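Local coordinates for zinc-binding protein TroA (Treponema pallidum, PDB 1K0F), which binds zinc with high affinity in the periplasm and delivers it to the membrane permease of the TroABC ABC transporter for import into the cytoplasm, at residues Met11-Val24 with Leu125-Tyr139. Sequence-based numbering, arbitrary orientation.
Sequences MIADAVKNIAQGDV and LPGKTREFTQRYQAY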
ATOM      1  N   MET A  11      -1.788   4.696   4.757  1.00 23.35           N
ATOM      2  CA  MET A  11      -1.220   5.523   3.705  1.00 25.30           C
ATOM      3  C   MET A  11      -1.977   6.828   3.545  1.00 27.50           C
ATOM      4  O   MET A  11      -1.371   7.889   3.396  1.00 30.95           O
ATOM      5  CB  MET A  11      -1.205   4.762   2.382  1.00 24.09           C
ATOM      6  CG  MET A  11      -0.087   3.731   2.279  1.00 23.74           C
ATOM      7  SD  MET A  11      -0.489   2.154   3.085  1.00 22.46           S
ATOM      8  CE  MET A  11      -1.338   1.358   1.783  1.00 20.86           C
ATOM      9  N   ILE A  12      -3.303   6.751   3.570  1.00 28.26           N
ATOM     10  CA  ILE A  12      -4.147   7.938   3.438  1.00 26.03           C
ATOM     11  C   ILE A  12      -3.956   8.794   4.684  1.00 25.58           C
ATOM     12  O   ILE A  12      -3.754  10.007   4.598  1.00 24.59           O
ATOM     13  CB  ILE A  12      -5.644   7.550   3.320  1.00 23.84           C
ATOM     14  CG1 ILE A  12      -5.858   6.705   2.060  1.00 23.30           C
ATOM     15  CG2 ILE A  12      -6.506   8.800   3.337  1.00 21.94           C
ATOM     16  CD1 ILE A  12      -7.288   6.582   1.644  1.00 21.86           C
ATOM     17  N   ALA A  13      -4.019   8.136   5.840  1.00 25.66           N
ATOM     18  CA  ALA A  13      -3.861   8.795   7.131  1.00 26.10           C
ATOM     19  C   ALA A  13      -2.579   9.604   7.122  1.00 26.72           C
ATOM     20  O   ALA A  13      -2.515  10.697   7.694  1.00 26.13           O
ATOM     21  CB  ALA A  13      -3.818   7.758   8.255  1.00 24.52           C
ATOM     22  N   ASP A  14      -1.549   9.072   6.471  1.00 25.80           N
ATOM     23  CA  ASP A  14      -0.297   9.787   6.418  1.00 26.97           C
ATOM     24  C   ASP A  14      -0.480  11.065   5.628  1.00 27.04           C
ATOM     25  O   ASP A  14      -0.063  12.136   6.061  1.00 28.37           O
ATOM     26  CB  ASP A  14       0.795   8.955   5.779  1.00 28.18           C
ATOM     27  CG  ASP A  14       2.137   9.632   5.857  1.00 30.57           C
ATOM     28  OD1 ASP A  14       2.699   9.701   6.974  1.00 32.34           O
ATOM     29  OD2 ASP A  14       2.624  10.116   4.812  1.00 31.77           O
ATOM     30  N   ALA A  15      -1.113  10.952   4.469  1.00 24.97           N
ATOM     31  CA  ALA A  15      -1.335  12.122   3.641  1.00 24.63           C
ATOM     32  C   ALA A  15      -2.149  13.150   4.416  1.00 25.79           C
ATOM     33  O   ALA A  15      -1.920  14.351   4.304  1.00 28.19           O
ATOM     34  CB  ALA A  15      -2.051  11.723   2.385  1.00 22.15           C
ATOM     35  N   VAL A  16      -3.097  12.675   5.213  1.00 25.75           N
ATOM     36  CA  VAL A  16      -3.931  13.561   6.007  1.00 24.29           C
ATOM     37  C   VAL A  16      -3.053  14.291   7.028  1.00 22.37           C
ATOM     38  O   VAL A  16      -3.015  15.515   7.057  1.00 22.34           O
ATOM     39  CB  VAL A  16      -5.034  12.759   6.744  1.00 25.70           C
ATOM     40  CG1 VAL A  16      -5.659  13.597   7.845  1.00 26.29           C
ATOM     41  CG2 VAL A  16      -6.099  12.320   5.759  1.00 26.94           C
ATOM     42  N   LYS A  17      -2.351  13.520   7.855  1.00 19.68           N
ATOM     43  CA  LYS A  17      -1.465  14.057   8.881  1.00 18.11           C
ATOM     44  C   LYS A  17      -0.592  15.204   8.379  1.00 17.45           C
ATOM     45  O   LYS A  17      -0.541  16.284   8.972  1.00 13.93           O
ATOM     46  CB  LYS A  17      -0.562  12.943   9.414  1.00 16.82           C
ATOM     47  CG  LYS A  17      -1.304  11.886  10.204  1.00 17.71           C
ATOM     48  CD  LYS A  17      -0.418  11.238  11.235  1.00 17.48           C
ATOM     49  CE  LYS A  17      -0.088   9.811  10.841  1.00 17.96           C
ATOM     50  NZ  LYS A  17      -0.611   8.839  11.837  1.00 20.58           N
ATOM     51  N   ASN A  18       0.094  14.953   7.273  1.00 18.93           N
ATOM     52  CA  ASN A  18       0.989  15.932   6.685  1.00 20.64           C
ATOM     53  C   ASN A  18       0.262  17.180   6.220  1.00 21.86           C
ATOM     54  O   ASN A  18       0.767  18.286   6.399  1.00 21.81           O
ATOM     55  CB  ASN A  18       1.738  15.302   5.521  1.00 20.22           C
ATOM     56  CG  ASN A  18       2.743  14.267   5.970  1.00 20.31           C
ATOM     57  OD1 ASN A  18       3.783  14.603   6.524  1.00 24.23           O
ATOM     58  ND2 ASN A  18       2.432  13.001   5.745  1.00 20.74           N
ATOM     59  N   ILE A  19      -0.916  16.990   5.627  1.00 23.86           N
ATOM     60  CA  ILE A  19      -1.738  18.089   5.108  1.00 26.82           C
ATOM     61  C   ILE A  19      -2.583  18.797   6.166  1.00 28.67           C
ATOM     62  O   ILE A  19      -2.410  19.985   6.405  1.00 31.27           O
ATOM     63  CB  ILE A  19      -2.702  17.613   3.986  1.00 24.75           C
ATOM     64  CG1 ILE A  19      -1.901  16.979   2.847  1.00 24.45           C
ATOM     65  CG2 ILE A  19      -3.505  18.793   3.467  1.00 22.65           C
ATOM     66  CD1 ILE A  19      -2.682  16.023   2.007  1.00 24.73           C
ATOM     67  N   ALA A  20      -3.511  18.069   6.782  1.00 29.96           N
ATOM     68  CA  ALA A  20      -4.374  18.654   7.811  1.00 30.46           C
ATOM     69  C   ALA A  20      -3.630  18.928   9.111  1.00 30.08           C
ATOM     70  O   ALA A  20      -3.937  19.895   9.816  1.00 32.34           O
ATOM     71  CB  ALA A  20      -5.564  17.737   8.086  1.00 30.60           C
ATOM     72  N   GLN A  21      -2.650  18.082   9.419  1.00 27.75           N
ATOM     73  CA  GLN A  21      -1.885  18.233  10.639  1.00 27.24           C
ATOM     74  C   GLN A  21      -2.849  18.213  11.811  1.00 27.66           C
ATOM     75  O   GLN A  21      -3.685  17.311  11.916  1.00 29.71           O
ATOM     76  CB  GLN A  21      -1.121  19.547  10.616  1.00 27.88           C
ATOM     77  CG  GLN A  21      -0.490  19.823   9.289  1.00 30.03           C
ATOM     78  CD  GLN A  21       1.004  19.768   9.363  1.00 31.26           C
ATOM     79  OE1 GLN A  21       1.652  19.013   8.636  1.00 32.91           O
ATOM     80  NE2 GLN A  21       1.571  20.569  10.251  1.00 35.02           N
ATOM     81  N   GLY A  22      -2.746  19.214  12.675  1.00 26.90           N
ATOM     82  CA  GLY A  22      -3.602  19.267  13.842  1.00 24.70           C
ATOM     83  C   GLY A  22      -4.874  20.035  13.613  1.00 22.37           C
ATOM     84  O   GLY A  22      -5.550  20.418  14.563  1.00 23.40           O
ATOM     85  N   ASP A  23      -5.201  20.265  12.350  1.00 20.67           N
ATOM     86  CA  ASP A  23      -6.407  20.995  12.019  1.00 19.97           C
ATOM     87  C   ASP A  23      -7.570  20.041  11.964  1.00 22.10           C
ATOM     88  O   ASP A  23      -8.685  20.425  11.635  1.00 25.30           O
ATOM     89  CB  ASP A  23      -6.260  21.684  10.682  1.00 16.53           C
ATOM     90  CG  ASP A  23      -5.178  22.706  10.690  1.00 16.89           C
ATOM     91  OD1 ASP A  23      -5.124  23.502  11.649  1.00 16.29           O
ATOM     92  OD2 ASP A  23      -4.381  22.707   9.738  1.00 17.71           O
ATOM     93  N   VAL A  24      -7.316  18.779  12.255  1.00 22.98           N
ATOM     94  CA  VAL A  24      -8.401  17.818  12.251  1.00 24.55           C
ATOM     95  C   VAL A  24      -8.121  16.747  13.272  1.00 23.13           C
ATOM     96  O   VAL A  24      -7.009  16.616  13.773  1.00 21.95           O
ATOM     97  CB  VAL A  24      -8.608  17.132  10.846  1.00 25.82           C
ATOM     98  CG1 VAL A  24      -8.652  18.172   9.756  1.00 28.56           C
ATOM     99  CG2 VAL A  24      -7.499  16.123  10.562  1.00 27.08           C
ATOM    100  N   LEU A 125     -12.597  21.629   5.244  1.00 23.97           N
ATOM    101  CA  LEU A 125     -12.265  22.874   5.933  1.00 24.14           C
ATOM    102  C   LEU A 125     -11.778  23.919   4.951  1.00 22.85           C
ATOM    103  O   LEU A 125     -10.580  24.149   4.818  1.00 22.44           O
ATOM    104  CB  LEU A 125     -11.190  22.632   6.983  1.00 24.07           C
ATOM    105  CG  LEU A 125     -11.520  21.451   7.895  1.00 27.55           C
ATOM    106  CD1 LEU A 125     -10.420  21.300   8.949  1.00 29.81           C
ATOM    107  CD2 LEU A 125     -12.891  21.656   8.551  1.00 27.63           C
ATOM    108  N   PRO A 126     -12.717  24.578   4.267  1.00 23.03           N
ATOM    109  CA  PRO A 126     -12.481  25.621   3.265  1.00 24.05           C
ATOM    110  C   PRO A 126     -11.544  26.708   3.763  1.00 23.94           C
ATOM    111  O   PRO A 126     -10.647  27.144   3.050  1.00 23.05           O
ATOM    112  CB  PRO A 126     -13.883  26.171   2.976  1.00 24.43           C
ATOM    113  CG  PRO A 126     -14.728  25.716   4.136  1.00 23.61           C
ATOM    114  CD  PRO A 126     -14.156  24.375   4.488  1.00 25.02           C
ATOM    115  N   GLY A 127     -11.764  27.138   4.997  1.00 24.88           N
ATOM    116  CA  GLY A 127     -10.941  28.176   5.577  1.00 25.70           C
ATOM    117  C   GLY A 127      -9.506  27.736   5.763  1.00 26.42           C
ATOM    118  O   GLY A 127      -8.630  28.568   5.972  1.00 27.53           O
ATOM    119  N   LYS A 128      -9.258  26.433   5.682  1.00 27.74           N
ATOM    120  CA  LYS A 128      -7.906  25.912   5.863  1.00 28.47           C
ATOM    121  C   LYS A 128      -7.182  25.629   4.549  1.00 29.80           C
ATOM    122  O   LYS A 128      -6.153  24.952   4.546  1.00 29.21           O
ATOM    123  CB  LYS A 128      -7.944  24.634   6.713  1.00 27.30           C
ATOM    124  CG  LYS A 128      -6.996  24.643   7.904  1.00 26.61           C
ATOM    125  CD  LYS A 128      -6.973  25.999   8.587  1.00 29.09           C
ATOM    126  CE  LYS A 128      -6.943  25.880  10.103  1.00 30.75           C
ATOM    127  NZ  LYS A 128      -7.794  26.927  10.750  1.00 32.20           N
ATOM    128  N   THR A 129      -7.709  26.168   3.447  1.00 32.03           N
ATOM    129  CA  THR A 129      -7.130  25.965   2.115  1.00 34.60           C
ATOM    130  C   THR A 129      -5.666  26.397   1.963  1.00 36.92           C
ATOM    131  O   THR A 129      -4.861  25.674   1.364  1.00 37.93           O
ATOM    132  CB  THR A 129      -7.950  26.699   1.034  1.00 33.73           C
ATOM    133  OG1 THR A 129      -9.209  26.048   0.864  1.00 32.01           O
ATOM    134  CG2 THR A 129      -7.209  26.692  -0.291  1.00 33.93           C
ATOM    135  N   ARG A 130      -5.317  27.567   2.493  1.00 37.47           N
ATOM    136  CA  ARG A 130      -3.950  28.066   2.392  1.00 36.19           C
ATOM    137  C   ARG A 130      -2.924  27.157   3.066  1.00 34.07           C
ATOM    138  O   ARG A 130      -1.926  26.763   2.461  1.00 33.17           O
ATOM    139  CB  ARG A 130      -3.862  29.470   2.989  1.00 37.71           C
ATOM    140  CG  ARG A 130      -2.681  30.265   2.474  1.00 37.72           C
ATOM    141  CD  ARG A 130      -2.186  31.232   3.520  1.00 38.91           C
ATOM    142  NE  ARG A 130      -3.235  32.145   3.961  1.00 39.50           N
ATOM    143  CZ  ARG A 130      -3.959  32.892   3.135  1.00 40.62           C
ATOM    144  NH1 ARG A 130      -3.744  32.828   1.825  1.00 40.39           N
ATOM    145  NH2 ARG A 130      -4.896  33.700   3.613  1.00 40.13           N
ATOM    146  N   GLU A 131      -3.171  26.828   4.325  1.00 34.09           N
ATOM    147  CA  GLU A 131      -2.256  25.973   5.068  1.00 34.71           C
ATOM    148  C   GLU A 131      -2.342  24.525   4.605  1.00 33.34           C
ATOM    149  O   GLU A 131      -1.365  23.784   4.715  1.00 34.63           O
ATOM    150  CB  GLU A 131      -2.546  26.058   6.573  1.00 36.43           C
ATOM    151  CG  GLU A 131      -4.016  26.169   6.926  1.00 38.71           C
ATOM    152  CD  GLU A 131      -4.483  27.600   7.022  1.00 38.72           C
ATOM    153  OE1 GLU A 131      -4.905  28.156   5.985  1.00 41.60           O
ATOM    154  OE2 GLU A 131      -4.434  28.168   8.134  1.00 38.64           O
ATOM    155  N   PHE A 132      -3.500  24.116   4.097  1.00 30.61           N
ATOM    156  CA  PHE A 132      -3.661  22.751   3.617  1.00 28.75           C
ATOM    157  C   PHE A 132      -3.077  22.636   2.230  1.00 28.68           C
ATOM    158  O   PHE A 132      -2.817  21.540   1.747  1.00 28.84           O
ATOM    159  CB  PHE A 132      -5.132  22.363   3.566  1.00 28.58           C
ATOM    160  CG  PHE A 132      -5.699  21.970   4.897  1.00 27.14           C
ATOM    161  CD1 PHE A 132      -4.901  21.951   6.032  1.00 26.71           C
ATOM    162  CD2 PHE A 132      -7.041  21.623   5.012  1.00 26.42           C
ATOM    163  CE1 PHE A 132      -5.428  21.593   7.261  1.00 28.65           C
ATOM    164  CE2 PHE A 132      -7.580  21.265   6.232  1.00 26.12           C
ATOM    165  CZ  PHE A 132      -6.774  21.249   7.362  1.00 29.16           C
ATOM    166  N   THR A 133      -2.866  23.784   1.598  1.00 28.61           N
ATOM    167  CA  THR A 133      -2.314  23.813   0.257  1.00 29.69           C
ATOM    168  C   THR A 133      -0.809  23.790   0.309  1.00 29.32           C
ATOM    169  O   THR A 133      -0.168  22.918  -0.273  1.00 30.71           O
ATOM    170  CB  THR A 133      -2.745  25.073  -0.502  1.00 30.44           C
ATOM    171  OG1 THR A 133      -4.091  24.918  -0.960  1.00 30.27           O
ATOM    172  CG2 THR A 133      -1.839  25.306  -1.706  1.00 32.08           C
ATOM    173  N   GLN A 134      -0.234  24.759   0.997  1.00 29.48           N
ATOM    174  CA  GLN A 134       1.208  24.809   1.082  1.00 31.26           C
ATOM    175  C   GLN A 134       1.763  23.508   1.675  1.00 31.83           C
ATOM    176  O   GLN A 134       2.666  22.894   1.104  1.00 31.88           O
ATOM    177  CB  GLN A 134       1.630  26.013   1.904  1.00 30.70           C
ATOM    178  CG  GLN A 134       3.056  25.955   2.318  1.00 31.07           C
ATOM    179  CD  GLN A 134       3.181  25.897   3.810  1.00 33.18           C
ATOM    180  OE1 GLN A 134       3.608  24.895   4.372  1.00 33.94           O
ATOM    181  NE2 GLN A 134       2.791  26.984   4.475  1.00 35.92           N
ATOM    182  N   ARG A 135       1.219  23.079   2.809  1.00 32.46           N
ATOM    183  CA  ARG A 135       1.668  21.838   3.432  1.00 32.32           C
ATOM    184  C   ARG A 135       1.597  20.769   2.356  1.00 33.45           C
ATOM    185  O   ARG A 135       2.544  20.026   2.130  1.00 33.64           O
ATOM    186  CB  ARG A 135       0.738  21.434   4.573  1.00 31.64           C
ATOM    187  CG  ARG A 135       0.858  22.255   5.836  1.00 33.98           C
ATOM    188  CD  ARG A 135      -0.061  21.678   6.892  1.00 35.69           C
ATOM    189  NE  ARG A 135      -0.262  22.550   8.046  1.00 37.58           N
ATOM    190  CZ  ARG A 135      -1.445  22.751   8.621  1.00 39.27           C
ATOM    191  NH1 ARG A 135      -2.519  22.139   8.144  1.00 38.64           N
ATOM    192  NH2 ARG A 135      -1.555  23.545   9.679  1.00 40.33           N
ATOM    193  N   TYR A 136       0.445  20.705   1.702  1.00 35.59           N
ATOM    194  CA  TYR A 136       0.219  19.741   0.646  1.00 37.11           C
ATOM    195  C   TYR A 136       1.406  19.719  -0.299  1.00 38.02           C
ATOM    196  O   TYR A 136       2.069  18.692  -0.435  1.00 39.56           O
ATOM    197  CB  TYR A 136      -1.049  20.104  -0.112  1.00 39.15           C
ATOM    198  CG  TYR A 136      -1.189  19.428  -1.448  1.00 42.53           C
ATOM    199  CD1 TYR A 136      -0.862  18.078  -1.607  1.00 44.49           C
ATOM    200  CD2 TYR A 136      -1.666  20.131  -2.553  1.00 44.78           C
ATOM    201  CE1 TYR A 136      -1.012  17.443  -2.836  1.00 46.97           C
ATOM    202  CE2 TYR A 136      -1.822  19.510  -3.789  1.00 47.20           C
ATOM    203  CZ  TYR A 136      -1.496  18.166  -3.927  1.00 48.22           C
ATOM    204  OH  TYR A 136      -1.667  17.545  -5.147  1.00 49.05           O
ATOM    205  N   GLN A 137       1.676  20.850  -0.951  1.00 37.68           N
ATOM    206  CA  GLN A 137       2.798  20.934  -1.882  1.00 36.15           C
ATOM    207  C   GLN A 137       4.024  20.316  -1.252  1.00 33.98           C
ATOM    208  O   GLN A 137       4.688  19.471  -1.851  1.00 33.11           O
ATOM    209  CB  GLN A 137       3.098  22.380  -2.237  1.00 37.66           C
ATOM    210  CG  GLN A 137       1.944  23.102  -2.864  1.00 40.55           C
ATOM    211  CD  GLN A 137       2.106  24.597  -2.779  1.00 44.28           C
ATOM    212  OE1 GLN A 137       1.224  25.351  -3.187  1.00 47.55           O
ATOM    213  NE2 GLN A 137       3.245  25.042  -2.248  1.00 46.19           N
ATOM    214  N   ALA A 138       4.323  20.744  -0.035  1.00 33.35           N
ATOM    215  CA  ALA A 138       5.465  20.210   0.671  1.00 32.81           C
ATOM    216  C   ALA A 138       5.353  18.699   0.568  1.00 34.08           C
ATOM    217  O   ALA A 138       6.110  18.068  -0.168  1.00 34.83           O
ATOM    218  CB  ALA A 138       5.438  20.650   2.118  1.00 31.36           C
ATOM    219  N   TYR A 139       4.380  18.129   1.274  1.00 34.91           N
ATOM    220  CA  TYR A 139       4.169  16.683   1.271  1.00 36.89           C
ATOM    221  C   TYR A 139       4.324  16.029  -0.110  1.00 36.54           C
ATOM    222  O   TYR A 139       4.738  14.872  -0.220  1.00 35.01           O
ATOM    223  CB  TYR A 139       2.794  16.359   1.864  1.00 37.05           C
ATOM    224  CG  TYR A 139       2.518  14.875   2.002  1.00 39.24           C
ATOM    225  CD1 TYR A 139       3.373  14.043   2.733  1.00 39.67           C
ATOM    226  CD2 TYR A 139       1.386  14.307   1.424  1.00 39.88           C
ATOM    227  CE1 TYR A 139       3.090  12.680   2.883  1.00 40.58           C
ATOM    228  CE2 TYR A 139       1.098  12.958   1.569  1.00 39.75           C
ATOM    229  CZ  TYR A 139       1.947  12.152   2.296  1.00 40.18           C
ATOM    230  OH  TYR A 139       1.623  10.824   2.440  1.00 41.55           O
TER
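Arg135 reaches from helix 129-156 to the C-terminal end of helix 10-20. Its side chain is extended from CG to NE, which carries the guanidinium to the carbonyl of Ile19 and the carboxylate of Asp23. Arg135 NH1 donates to Ile19 O at 2.8 Å, in the carbonyl plane. Arg135 NH1 and NH2 both grip Asp23 OD2, at 2.5 and 2.9 Å, in a salt bridge with guanidinium and carboxylate nearly coplanar. Gln21 CB covers one guanidinium face and Glu131 CB the opposite one. The Phe132 ring presents its edge to Asp23 OD2, while Phe132 CZ packs on Ala20 CB at 3.8 Å. Tyr139 makes the second polar link. With CG anti to the backbone N (chi1 -176°), its ring reaches across to helix 10-20. Asn18 lies over one face, its amide stacked 15° from the ring plane, and Ala15 CB meets Tyr139 CE2 at 3.5 Å. Tyr139 OH donates to the anti lone pair of Asp14 OD2 at 2.7 Å. Between these links, Ile19 packs against Phe132 and also touches Leu121 of helix 107-124. Helix 129-156 is the long backbone helix that links the two lobes in this family. Arg135 probably balances Asp23 and the partial negative charge ending helix 10-20.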